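Sts-2 protein (Mus musculus, PDB 3D6A) interferes with CBL-mediated down-regulation of receptor tyrosine kinases, promotes surface accumulation of activated receptors such as T-cell receptors, and is represented here by its histidine phosphatase domain. Local coordinates at residues A[13-18]-A[196-201]; A[17-22]-A[66-71]; A[62-67]-A[139-144]; A[92-97]-A[117-122]. All blocks are in the same frame, centred on the assembly; numbering follows the deposited sequence.

Interaction 1: A[13-18]-A[196-201]; sequences LVIRHG and ITLIVS. Unlike the reference sequence in segment 13-18: Ile15 (reference Val). With W (tungsten ion), chain J.
Leu13 and Ile15 each pair through N and O with strand 196-201: Leu13 N gives its hydrogen to Thr197 O at 2.9 Å, and Ser201 N donates to Ile15 O at 2.9 Å. Between them Ile199 uses both its N and its O, and the short strand axes run 25° apart. On one face Leu13 and Leu198 lie alongside each other, pointing the same way, their CD2 methyls 3.8 Å apart, while CD1 of Ile15 comes obliquely onto the same Leu198 methyl. Val14 and Ile199 occupy the other face, where Ile199 packs on Phe93 and Ile125. Beyond the strand, His17 N makes a more bent bond to Ser201 O. The imidazole stands between backbone N and carbonyl carbon (chi1 59°), and its ND1 donates almost straight to Gly18 O at 2.8 Å, within the ring plane. That bond fixes the ring rotation and leaves NE2 to bind the tungsten ion at 2.5 Å. Arg16, extended, lays its CG over one ring face and donates from NE and NH2 to two of the metal's waters. An Arg-His-Gly sequence just after an inner strand of the sheet is the hallmark of the histidine phosphatase fold; the tungsten ion probably marks the phosphate pocket.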
loop_
_atom_site.group_PDB
_atom_site.type_symbol
_atom_site.label_atom_id
_atom_site.label_comp_id
_atom_site.label_asym_id
_atom_site.label_seq_id
_atom_site.Cartn_x
_atom_site.Cartn_y
_atom_site.Cartn_z
ATOM N N LEU A 13 -23.100 -0.520 -2.161
ATOM C CA LEU A 13 -21.836 -0.777 -1.454
ATOM C C LEU A 13 -21.292 0.561 -0.959
ATOM O O LEU A 13 -20.932 1.432 -1.750
ATOM C CB LEU A 13 -20.822 -1.502 -2.363
ATOM C CG LEU A 13 -19.480 -2.066 -1.817
ATOM C CD1 LEU A 13 -19.655 -3.153 -0.779
ATOM C CD2 LEU A 13 -18.644 -2.593 -2.971
ATOM N N VAL A 14 -21.279 0.728 0.356
ATOM C CA VAL A 14 -20.766 1.945 0.966
ATOM C C VAL A 14 -19.302 1.685 1.323
ATOM O O VAL A 14 -18.989 0.712 2.001
ATOM C CB VAL A 14 -21.549 2.338 2.242
ATOM C CG1 VAL A 14 -21.163 3.770 2.690
ATOM C CG2 VAL A 14 -23.039 2.233 2.000
ATOM N N ILE A 15 -18.429 2.576 0.870
ATOM C CA ILE A 15 -16.975 2.437 0.994
ATOM C C ILE A 15 -16.343 3.684 1.661
ATOM O O ILE A 15 -16.544 4.805 1.198
ATOM C CB ILE A 15 -16.355 2.241 -0.425
ATOM C CG1 ILE A 15 -17.086 1.117 -1.178
ATOM C CG2 ILE A 15 -14.852 1.972 -0.332
ATOM C CD1 ILE A 15 -16.607 0.871 -2.599
ATOM N N ARG A 16 -15.569 3.490 2.732
ATOM C CA ARG A 16 -14.782 4.583 3.324
ATOM C C ARG A 16 -13.594 4.849 2.411
ATOM O O ARG A 16 -13.045 3.928 1.787
ATOM C CB ARG A 16 -14.275 4.242 4.738
ATOM C CG ARG A 16 -13.521 5.441 5.441
ATOM C CD ARG A 16 -12.706 5.016 6.665
ATOM N NE ARG A 16 -12.043 6.177 7.261
ATOM C CZ ARG A 16 -11.048 6.153 8.137
ATOM N NH1 ARG A 16 -10.547 4.998 8.577
ATOM N NH2 ARG A 16 -10.546 7.317 8.574
ATOM N N HIS A 17 -13.210 6.119 2.335
ATOM C CA HIS A 17 -12.052 6.572 1.564
ATOM C C HIS A 17 -10.756 5.933 2.070
ATOM O O HIS A 17 -10.671 5.483 3.245
ATOM C CB HIS A 17 -11.930 8.092 1.694
ATOM C CG HIS A 17 -11.766 8.567 3.106
ATOM N ND1 HIS A 17 -10.570 8.474 3.787
ATOM C CD2 HIS A 17 -12.629 9.199 3.938
ATOM C CE1 HIS A 17 -10.722 8.976 5.002
ATOM N NE2 HIS A 17 -11.965 9.424 5.120
ATOM N N GLY A 18 -9.737 5.946 1.206
ATOM C CA GLY A 18 -8.411 5.445 1.563
ATOM C C GLY A 18 -7.678 6.377 2.503
ATOM O O GLY A 18 -8.174 7.453 2.833
ATOM N N ILE A 196 -24.592 -3.033 -8.936
ATOM C CA ILE A 196 -24.147 -2.439 -7.694
ATOM C C ILE A 196 -23.867 -0.954 -7.891
ATOM O O ILE A 196 -23.211 -0.556 -8.851
ATOM C CB ILE A 196 -22.911 -3.221 -7.162
ATOM C CG1 ILE A 196 -23.362 -4.621 -6.736
ATOM C CG2 ILE A 196 -22.190 -2.480 -6.027
ATOM C CD1 ILE A 196 -22.218 -5.574 -6.437
ATOM N N THR A 197 -24.418 -0.147 -6.989
ATOM C CA THR A 197 -24.049 1.264 -6.864
ATOM C C THR A 197 -23.019 1.468 -5.744
ATOM O O THR A 197 -23.198 0.946 -4.640
ATOM C CB THR A 197 -25.294 2.134 -6.570
ATOM O OG1 THR A 197 -26.168 2.099 -7.702
ATOM C CG2 THR A 197 -24.907 3.573 -6.270
ATOM N N LEU A 198 -21.965 2.239 -6.028
ATOM C CA LEU A 198 -20.934 2.537 -5.025
ATOM C C LEU A 198 -21.202 3.878 -4.392
ATOM O O LEU A 198 -21.533 4.840 -5.092
ATOM C CB LEU A 198 -19.504 2.511 -5.626
ATOM C CG LEU A 198 -19.084 1.295 -6.465
ATOM C CD1 LEU A 198 -17.612 1.389 -6.986
ATOM C CD2 LEU A 198 -19.292 0.024 -5.689
ATOM N N ILE A 199 -21.090 3.914 -3.062
ATOM C CA ILE A 199 -21.172 5.141 -2.284
ATOM C C ILE A 199 -19.809 5.334 -1.595
ATOM O O ILE A 199 -19.480 4.649 -0.628
ATOM C CB ILE A 199 -22.324 5.100 -1.219
ATOM C CG1 ILE A 199 -23.675 4.687 -1.840
ATOM C CG2 ILE A 199 -22.408 6.425 -0.427
ATOM C CD1 ILE A 199 -24.165 5.558 -2.964
ATOM N N VAL A 200 -19.017 6.268 -2.115
ATOM C CA VAL A 200 -17.682 6.483 -1.608
ATOM C C VAL A 200 -17.721 7.717 -0.728
ATOM O O VAL A 200 -18.013 8.833 -1.184
ATOM C CB VAL A 200 -16.651 6.574 -2.740
ATOM C CG1 VAL A 200 -15.244 6.505 -2.169
ATOM C CG2 VAL A 200 -16.844 5.426 -3.720
ATOM N N SER A 201 -17.466 7.507 0.557
ATOM C CA SER A 201 -17.796 8.511 1.539
ATOM C C SER A 201 -16.933 8.354 2.784
ATOM O O SER A 201 -15.770 7.946 2.689
ATOM C CB SER A 201 -19.301 8.437 1.835
ATOM O OG SER A 201 -19.718 9.391 2.790
HETATM W W W J . -12.880 10.038 7.396
HETATM O O HOH W 1 -11.053 10.065 8.276
HETATM O O HOH W 2 -13.741 8.227 7.163
HETATM O O HOH W 3 -13.062 11.337 5.860
#

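Interaction 2: A[17-22]-A[66-71]; sequences HGERVD and PLSSCG. With W (tungsten ion), chain J.
Glu19 reaches Ser68 with both backbone and side chain. Its carbonyl O accepts from Ser68 N at 2.9 Å, the donor tilted from the carbonyl plane, while its extended side chain (CG opposite the backbone N, chi1 -175°) brings OE1 to Ser68 OG at a very short 2.5 Å. Ser68 OG gives its hydrogen to that carboxylate and accepts from Gly71 N at 3.1 Å. Asn46 donates to OE1, and OE2 takes the backbone N of Gly261 of the second subunit, so both carboxylate oxygens of this acid have partners. Two residues after Glu19, Val21 N donates nearly straight to Pro66 O at 3.2 Å, and CG2 of Val21 packs across Pro66 CD. Arg20 turns from Leu67 toward the metal site: NE and NH2 grip the two Asp22 oxygens side-on, each through its syn lone pair, and NH1 makes a weak bond to a water on the tungsten ion. Replacing Arg20 by an alanine would probably leave the Asp22 carboxylate without its charge partner and that metal-bound water without this donor. Ser68 is the N-cap of helix 69-85, tied to the loop that carries His17 after strand 11-16, a junction bordering the phosphatase-fold pocket.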
loop_
_atom_site.group_PDB
_atom_site.type_symbol
_atom_site.label_atom_id
_atom_site.label_comp_id
_atom_site.label_asym_id
_atom_site.label_seq_id
_atom_site.Cartn_x
_atom_site.Cartn_y
_atom_site.Cartn_z
ATOM N N HIS A 17 -13.210 6.119 2.335
ATOM C CA HIS A 17 -12.052 6.572 1.564
ATOM C C HIS A 17 -10.756 5.933 2.070
ATOM O O HIS A 17 -10.671 5.483 3.245
ATOM C CB HIS A 17 -11.930 8.092 1.694
ATOM C CG HIS A 17 -11.766 8.567 3.106
ATOM N ND1 HIS A 17 -10.570 8.474 3.787
ATOM C CD2 HIS A 17 -12.629 9.199 3.938
ATOM C CE1 HIS A 17 -10.722 8.976 5.002
ATOM N NE2 HIS A 17 -11.965 9.424 5.120
ATOM N N GLY A 18 -9.737 5.946 1.206
ATOM C CA GLY A 18 -8.411 5.445 1.563
ATOM C C GLY A 18 -7.678 6.377 2.503
ATOM O O GLY A 18 -8.174 7.453 2.833
ATOM N N GLU A 19 -6.505 5.936 2.951
ATOM C CA GLU A 19 -5.679 6.661 3.893
ATOM C C GLU A 19 -5.414 8.069 3.357
ATOM O O GLU A 19 -4.990 8.228 2.213
ATOM C CB GLU A 19 -4.343 5.911 4.095
ATOM C CG GLU A 19 -3.439 6.522 5.151
ATOM C CD GLU A 19 -2.061 5.896 5.186
ATOM O OE1 GLU A 19 -1.244 6.163 4.262
ATOM O OE2 GLU A 19 -1.787 5.146 6.151
ATOM N N ARG A 20 -5.674 9.071 4.198
ATOM C CA ARG A 20 -5.305 10.474 3.938
ATOM C C ARG A 20 -3.921 10.825 4.456
ATOM O O ARG A 20 -3.429 10.240 5.453
ATOM C CB ARG A 20 -6.380 11.458 4.477
ATOM C CG ARG A 20 -7.273 10.867 5.510
ATOM C CD ARG A 20 -8.554 11.633 5.814
ATOM N NE ARG A 20 -8.325 12.945 6.398
ATOM C CZ ARG A 20 -9.194 13.572 7.191
ATOM N NH1 ARG A 20 -10.340 12.977 7.512
ATOM N NH2 ARG A 20 -8.909 14.789 7.683
ATOM N N VAL A 21 -3.268 11.757 3.765
ATOM C CA VAL A 21 -1.931 12.207 4.159
ATOM C C VAL A 21 -1.891 12.744 5.596
ATOM O O VAL A 21 -0.908 12.518 6.323
ATOM C CB VAL A 21 -1.329 13.291 3.189
ATOM C CG1 VAL A 21 -0.926 12.672 1.865
ATOM C CG2 VAL A 21 -2.287 14.448 2.977
ATOM N N ASP A 22 -2.938 13.459 6.009
ATOM C CA ASP A 22 -2.938 14.033 7.365
ATOM C C ASP A 22 -3.149 13.010 8.486
ATOM O O ASP A 22 -2.756 13.278 9.617
ATOM C CB ASP A 22 -3.908 15.213 7.490
ATOM C CG ASP A 22 -5.355 14.813 7.336
ATOM O OD1 ASP A 22 -5.624 13.719 6.796
ATOM O OD2 ASP A 22 -6.233 15.599 7.763
ATOM N N PRO A 66 -5.578 15.216 0.346
ATOM C CA PRO A 66 -5.656 14.118 -0.598
ATOM C C PRO A 66 -5.281 12.793 0.055
ATOM O O PRO A 66 -4.801 12.763 1.190
ATOM C CB PRO A 66 -4.584 14.484 -1.628
ATOM C CG PRO A 66 -3.550 15.172 -0.835
ATOM C CD PRO A 66 -4.304 15.961 0.205
ATOM N N LEU A 67 -5.500 11.715 -0.685
ATOM C CA LEU A 67 -5.013 10.389 -0.339
ATOM C C LEU A 67 -3.496 10.384 -0.293
ATOM O O LEU A 67 -2.826 11.046 -1.080
ATOM C CB LEU A 67 -5.482 9.401 -1.411
ATOM C CG LEU A 67 -6.736 8.532 -1.286
ATOM C CD1 LEU A 67 -7.764 8.897 -0.206
ATOM C CD2 LEU A 67 -7.345 8.247 -2.664
ATOM N N SER A 68 -2.969 9.617 0.634
ATOM C CA SER A 68 -1.564 9.298 0.647
ATOM C C SER A 68 -1.298 8.284 -0.487
ATOM O O SER A 68 -2.234 7.799 -1.116
ATOM C CB SER A 68 -1.201 8.748 2.033
ATOM O OG SER A 68 -1.755 7.455 2.210
ATOM N N SER A 69 -0.038 7.966 -0.758
ATOM C CA SER A 69 0.293 6.881 -1.703
ATOM C C SER A 69 -0.271 5.519 -1.249
ATOM O O SER A 69 -0.657 4.678 -2.075
ATOM C CB SER A 69 1.813 6.770 -1.866
ATOM O OG SER A 69 2.369 8.012 -2.280
ATOM N N CYS A 70 -0.317 5.304 0.065
ATOM C CA CYS A 70 -0.894 4.066 0.606
ATOM C C CYS A 70 -2.402 4.034 0.371
ATOM O O CYS A 70 -2.957 2.990 0.043
ATOM C CB CYS A 70 -0.568 3.901 2.099
ATOM S SG CYS A 70 -1.045 2.307 2.790
ATOM N N GLY A 71 -3.056 5.179 0.496
ATOM C CA GLY A 71 -4.511 5.260 0.291
ATOM C C GLY A 71 -4.924 5.019 -1.153
ATOM O O GLY A 71 -5.998 4.507 -1.394
HETATM W W W J . -12.880 10.038 7.396
HETATM O O HOH W 1 -11.053 10.065 8.276
HETATM O O HOH W 3 -13.062 11.337 5.860
HETATM O O HOH W 2 -13.741 8.227 7.163
#

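Interaction 3: A[62-67]-A[139-144]; sequences ENDPPL and TFLTLE
Asp64 swings its carboxylate opposite the backbone N (chi1 -161°), toward segment 139-144, while Thr139 holds CG2 between its own backbone N and carbonyl carbon, a methyl turned to meet it. The two side chains cross at a slant, and the closest approach is between Asp64 CB and Thr139 CG2, 3.7 Å. This is a plain van der Waals touch, for no direct hydrogen bond joins the two segments. Further along, Asp64 OD2 lies 4.1 Å from Leu141 CD1, the leucine side chain about at a right angle to that of the aspartate. The polar link runs through a water, which donates to Asp64 OD2 at 2.4 Å and accepts from Leu141 N at 2.9 Å, joining the carboxylate to the backbone that leads into helix 143-148. Around this, Arg54 forms a salt bridge with Asp64 OD2 and also donates to Thr139 O, which ties both segments to one guanidinium. Asp64 OD1 accepts from Leu98 N at the start of helix 98-111. Phe140 starts away from 62-67 at its CB, though its ring comes back nearer, and meets Phe126 edge-to-face. The buried carboxylate therefore has partners at both oxygens, and its charge is likely to be balanced by Arg54, so segments 62-67 and 139-144 are joined mainly through a shared arginine and a water, with loose van der Waals contacts closest at the Thr139 methyl.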
loop_
_atom_site.group_PDB
_atom_site.type_symbol
_atom_site.label_atom_id
_atom_site.label_comp_id
_atom_site.label_asym_id
_atom_site.label_seq_id
_atom_site.Cartn_x
_atom_site.Cartn_y
_atom_site.Cartn_z
ATOM N N GLU A 62 -5.797 22.629 2.958
ATOM C CA GLU A 62 -5.724 22.685 4.415
ATOM C C GLU A 62 -6.739 21.769 5.091
ATOM O O GLU A 62 -6.379 20.934 5.920
ATOM C CB GLU A 62 -5.934 24.139 4.865
ATOM C CG GLU A 62 -5.277 24.499 6.183
ATOM C CD GLU A 62 -5.545 25.942 6.584
ATOM O OE1 GLU A 62 -5.046 26.857 5.890
ATOM O OE2 GLU A 62 -6.256 26.164 7.589
ATOM N N ASN A 63 -8.009 21.916 4.726
ATOM C CA ASN A 63 -9.064 21.092 5.303
ATOM C C ASN A 63 -9.646 20.133 4.273
ATOM O O ASN A 63 -10.756 19.648 4.437
ATOM C CB ASN A 63 -10.185 21.973 5.872
ATOM C CG ASN A 63 -9.679 22.997 6.858
ATOM O OD1 ASN A 63 -8.980 22.673 7.828
ATOM N ND2 ASN A 63 -10.022 24.249 6.615
ATOM N N ASP A 64 -8.893 19.876 3.210
ATOM C CA ASP A 64 -9.317 18.953 2.168
ATOM C C ASP A 64 -8.105 18.169 1.703
ATOM O O ASP A 64 -7.642 18.360 0.582
ATOM C CB ASP A 64 -9.952 19.720 1.008
ATOM C CG ASP A 64 -10.821 18.850 0.121
ATOM O OD1 ASP A 64 -11.196 17.730 0.537
ATOM O OD2 ASP A 64 -11.131 19.298 -1.010
ATOM N N PRO A 65 -7.575 17.282 2.572
ATOM C CA PRO A 65 -6.350 16.587 2.226
ATOM C C PRO A 65 -6.594 15.491 1.183
ATOM O O PRO A 65 -7.707 14.940 1.114
ATOM C CB PRO A 65 -5.902 15.983 3.560
ATOM C CG PRO A 65 -7.182 15.773 4.312
ATOM C CD PRO A 65 -8.068 16.900 3.908
ATOM N N PRO A 66 -5.578 15.216 0.346
ATOM C CA PRO A 66 -5.656 14.118 -0.598
ATOM C C PRO A 66 -5.281 12.793 0.055
ATOM O O PRO A 66 -4.801 12.763 1.190
ATOM C CB PRO A 66 -4.584 14.484 -1.628
ATOM C CG PRO A 66 -3.550 15.172 -0.835
ATOM C CD PRO A 66 -4.304 15.961 0.205
ATOM N N LEU A 67 -5.500 11.715 -0.685
ATOM C CA LEU A 67 -5.013 10.389 -0.339
ATOM C C LEU A 67 -3.496 10.384 -0.293
ATOM O O LEU A 67 -2.826 11.046 -1.080
ATOM C CB LEU A 67 -5.482 9.401 -1.411
ATOM C CG LEU A 67 -6.736 8.532 -1.286
ATOM C CD1 LEU A 67 -7.764 8.897 -0.206
ATOM C CD2 LEU A 67 -7.345 8.247 -2.664
ATOM N N THR A 139 -14.200 24.961 0.715
ATOM C CA THR A 139 -12.902 24.369 0.371
ATOM C C THR A 139 -12.950 23.431 -0.841
ATOM O O THR A 139 -11.931 23.249 -1.505
ATOM C CB THR A 139 -12.228 23.648 1.597
ATOM O OG1 THR A 139 -10.802 23.737 1.497
ATOM C CG2 THR A 139 -12.640 22.170 1.686
ATOM N N PHE A 140 -14.118 22.856 -1.135
ATOM C CA PHE A 140 -14.215 21.800 -2.142
ATOM C C PHE A 140 -13.679 22.239 -3.496
ATOM O O PHE A 140 -13.865 23.396 -3.907
ATOM C CB PHE A 140 -15.658 21.318 -2.330
ATOM C CG PHE A 140 -16.318 20.812 -1.079
ATOM C CD1 PHE A 140 -15.634 19.976 -0.192
ATOM C CD2 PHE A 140 -17.649 21.135 -0.814
ATOM C CE1 PHE A 140 -16.252 19.507 0.950
ATOM C CE2 PHE A 140 -18.286 20.670 0.331
ATOM C CZ PHE A 140 -17.593 19.859 1.218
ATOM N N LEU A 141 -13.004 21.321 -4.185
ATOM C CA LEU A 141 -12.727 21.516 -5.598
ATOM C C LEU A 141 -14.066 21.604 -6.313
ATOM O O LEU A 141 -14.993 20.841 -6.020
ATOM C CB LEU A 141 -11.908 20.364 -6.186
ATOM C CG LEU A 141 -10.377 20.435 -6.158
ATOM C CD1 LEU A 141 -9.857 19.890 -4.850
ATOM C CD2 LEU A 141 -9.775 19.639 -7.330
ATOM N N THR A 142 -14.176 22.551 -7.239
ATOM C CA THR A 142 -15.364 22.649 -8.076
ATOM C C THR A 142 -15.324 21.471 -9.044
ATOM O O THR A 142 -14.286 20.809 -9.181
ATOM C CB THR A 142 -15.421 23.989 -8.853
ATOM O OG1 THR A 142 -14.229 24.140 -9.627
ATOM C CG2 THR A 142 -15.542 25.168 -7.897
ATOM N N LEU A 143 -16.442 21.209 -9.709
ATOM C CA LEU A 143 -16.514 20.095 -10.641
ATOM C C LEU A 143 -15.630 20.293 -11.876
ATOM O O LEU A 143 -15.164 19.323 -12.470
ATOM C CB LEU A 143 -17.965 19.805 -11.043
ATOM C CG LEU A 143 -19.006 19.556 -9.946
ATOM C CD1 LEU A 143 -20.281 19.027 -10.573
ATOM C CD2 LEU A 143 -18.508 18.602 -8.847
ATOM N N GLU A 144 -15.397 21.547 -12.255
ATOM C CA GLU A 144 -14.513 21.852 -13.382
ATOM C C GLU A 144 -13.054 21.613 -12.990
ATOM O O GLU A 144 -12.285 20.988 -13.747
ATOM C CB GLU A 144 -14.735 23.283 -13.897
ATOM C CG GLU A 144 -16.081 23.508 -14.616
ATOM C CD GLU A 144 -16.131 23.001 -16.074
ATOM O OE1 GLU A 144 -15.081 22.561 -16.611
ATOM O OE2 GLU A 144 -17.234 23.056 -16.687
HETATM O O HOH W 4 -12.561 18.707 -2.906
#

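Interaction 4: A[92-97]-A[117-122]; sequences VFASPA and LKIRVE
Phe93 and Arg120 project from the same face of neighbouring parallel strands, and their side chains run obliquely to each other. The ring and guanidinium planes are 71° apart, so the groups do not stack: Phe93 CZ sits at the edge of the guanidinium, close to its plane, 3.4 Å from Arg120 NH1. The arginine, with CG beside its backbone N and a chain extended from CG to NE, runs along the ring, its CD 3.6 Å from Phe93 CE2. Beyond the pair, Asp154 makes only a long, weak ion pair with Arg120 NE, while Thr197 and Ile199 of the next strand pack on Phe93. An alanine in place of Phe93 would probably leave the aliphatic part of Arg120 without its aromatic support and its guanidinium freer to turn.

On the opposite face Ala94 CB meets Ile119 CG2 at 3.7 Å, and past the strand end Val121 CG1 comes against Pro96 CB at the same distance. The backbones hold these faces in register: Arg120 N donates to Val92 O at 3.0 Å, Arg120 O accepts from Ala94 N, and Glu122 N donates to Ala94 O at 2.8 Å. A water accepts from Val92 N and donates to Lys118 O, linking the two backbones. Strand 89-94, helix 98-111 and strand 119-121 form a beta-alpha-beta unit. Its chemistry is uneven across the sheet: the Ala94 and Ile119 face is wholly apolar in this contact, whereas the Phe93 face sets the charged end of a partly exposed arginine beside an aromatic ring.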
loop_
_atom_site.group_PDB
_atom_site.type_symbol
_atom_site.label_atom_id
_atom_site.label_comp_id
_atom_site.label_asym_id
_atom_site.label_seq_id
_atom_site.Cartn_x
_atom_site.Cartn_y
_atom_site.Cartn_z
ATOM N N VAL A 92 -21.715 5.346 -9.378
ATOM C CA VAL A 92 -20.774 5.690 -8.322
ATOM C C VAL A 92 -21.134 7.084 -7.823
ATOM O O VAL A 92 -21.223 8.029 -8.602
ATOM C CB VAL A 92 -19.273 5.638 -8.818
ATOM C CG1 VAL A 92 -18.300 5.998 -7.692
ATOM C CG2 VAL A 92 -18.932 4.247 -9.390
ATOM N N PHE A 93 -21.370 7.196 -6.523
ATOM C CA PHE A 93 -21.634 8.480 -5.895
ATOM C C PHE A 93 -20.490 8.733 -4.931
ATOM O O PHE A 93 -20.025 7.801 -4.293
ATOM C CB PHE A 93 -22.974 8.456 -5.146
ATOM C CG PHE A 93 -24.190 8.346 -6.051
ATOM C CD1 PHE A 93 -24.549 7.126 -6.619
ATOM C CD2 PHE A 93 -24.974 9.452 -6.307
ATOM C CE1 PHE A 93 -25.663 7.015 -7.440
ATOM C CE2 PHE A 93 -26.106 9.356 -7.137
ATOM C CZ PHE A 93 -26.443 8.137 -7.703
ATOM N N ALA A 94 -20.022 9.981 -4.859
ATOM C CA ALA A 94 -18.931 10.339 -3.971
ATOM C C ALA A 94 -19.232 11.570 -3.145
ATOM O O ALA A 94 -19.884 12.492 -3.613
ATOM C CB ALA A 94 -17.624 10.520 -4.747
ATOM N N SER A 95 -18.757 11.560 -1.901
ATOM C CA SER A 95 -18.680 12.748 -1.073
ATOM C C SER A 95 -17.811 13.775 -1.812
ATOM O O SER A 95 -16.829 13.403 -2.462
ATOM C CB SER A 95 -18.044 12.377 0.262
ATOM O OG SER A 95 -17.603 13.512 0.983
ATOM N N PRO A 96 -18.161 15.074 -1.711
ATOM C CA PRO A 96 -17.370 16.121 -2.368
ATOM C C PRO A 96 -15.921 16.251 -1.851
ATOM O O PRO A 96 -15.103 16.917 -2.498
ATOM C CB PRO A 96 -18.169 17.411 -2.071
ATOM C CG PRO A 96 -18.953 17.108 -0.862
ATOM C CD PRO A 96 -19.293 15.639 -0.954
ATOM N N ALA A 97 -15.613 15.629 -0.712
ATOM C CA ALA A 97 -14.249 15.621 -0.163
ATOM C C ALA A 97 -13.275 14.988 -1.143
ATOM O O ALA A 97 -13.545 13.931 -1.697
ATOM C CB ALA A 97 -14.207 14.883 1.197
ATOM N N LEU A 117 -18.342 5.311 -16.578
ATOM C CA LEU A 117 -19.198 5.819 -15.506
ATOM C C LEU A 117 -18.653 7.122 -14.974
ATOM O O LEU A 117 -17.458 7.242 -14.718
ATOM C CB LEU A 117 -19.332 4.805 -14.364
ATOM C CG LEU A 117 -19.841 3.393 -14.677
ATOM C CD1 LEU A 117 -19.709 2.512 -13.451
ATOM C CD2 LEU A 117 -21.291 3.404 -15.184
ATOM N N LYS A 118 -19.537 8.098 -14.827
ATOM C CA LYS A 118 -19.173 9.386 -14.261
ATOM C C LYS A 118 -19.452 9.344 -12.772
ATOM O O LYS A 118 -20.434 8.735 -12.330
ATOM C CB LYS A 118 -19.961 10.523 -14.900
ATOM C CG LYS A 118 -19.667 10.766 -16.367
ATOM C CD LYS A 118 -20.645 11.781 -16.923
ATOM C CE LYS A 118 -20.324 12.132 -18.359
ATOM N NZ LYS A 118 -21.438 12.929 -18.957
ATOM N N ILE A 119 -18.558 9.965 -12.010
ATOM C CA ILE A 119 -18.675 10.039 -10.579
ATOM C C ILE A 119 -19.689 11.134 -10.301
ATOM O O ILE A 119 -19.494 12.265 -10.720
ATOM C CB ILE A 119 -17.301 10.378 -9.919
ATOM C CG1 ILE A 119 -16.305 9.224 -10.139
ATOM C CG2 ILE A 119 -17.477 10.709 -8.434
ATOM C CD1 ILE A 119 -14.825 9.614 -10.107
ATOM N N ARG A 120 -20.773 10.787 -9.613
ATOM C CA ARG A 120 -21.757 11.778 -9.195
ATOM C C ARG A 120 -21.377 12.335 -7.830
ATOM O O ARG A 120 -21.310 11.593 -6.843
ATOM C CB ARG A 120 -23.144 11.138 -9.149
ATOM C CG ARG A 120 -23.660 10.758 -10.520
ATOM C CD ARG A 120 -24.925 9.932 -10.456
ATOM N NE ARG A 120 -25.348 9.553 -11.797
ATOM C CZ ARG A 120 -26.215 8.590 -12.080
ATOM N NH1 ARG A 120 -26.768 7.881 -11.114
ATOM N NH2 ARG A 120 -26.533 8.345 -13.342
ATOM N N VAL A 121 -21.112 13.635 -7.757
ATOM C CA VAL A 121 -20.669 14.222 -6.493
ATOM C C VAL A 121 -21.891 14.605 -5.667
ATOM O O VAL A 121 -22.725 15.394 -6.123
ATOM C CB VAL A 121 -19.681 15.410 -6.700
ATOM C CG1 VAL A 121 -19.257 16.019 -5.371
ATOM C CG2 VAL A 121 -18.440 14.948 -7.486
ATOM N N GLU A 122 -22.007 14.025 -4.466
ATOM C CA GLU A 122 -23.200 14.235 -3.627
ATOM C C GLU A 122 -22.862 14.773 -2.235
ATOM O O GLU A 122 -22.545 13.996 -1.322
ATOM C CB GLU A 122 -24.044 12.950 -3.515
ATOM C CG GLU A 122 -25.288 13.088 -2.620
ATOM C CD GLU A 122 -26.290 14.129 -3.131
ATOM O OE1 GLU A 122 -26.940 13.873 -4.167
ATOM O OE2 GLU A 122 -26.442 15.188 -2.481
HETATM O O HOH W 5 -22.187 7.054 -11.715
#

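How the interactions relate
Interactions 1 and 4 belong to one sheet: strands 196-201 and 89-94 are neighbours, with Phe93 joined to Leu198 and Val200 through the backbone, so 119-121 ends a run of parallel strands. Both rest on regular ladders and apolar faces. All four contacts are buried, but interaction 4, on an outermost strand, includes a partly exposed arginine, while interaction 1 leads into the metal site. Interaction 2 continues from the same stretch through His17 and Gly18, and is built on a buried carboxylate and a helix cap, with one bond from the second subunit. Interaction 3 shares Pro66 and Leu67 with it, has no direct hydrogen bond between its segments, is bridged by a water and Arg54, and touches interaction 4 where Phe140 packs on Pro96.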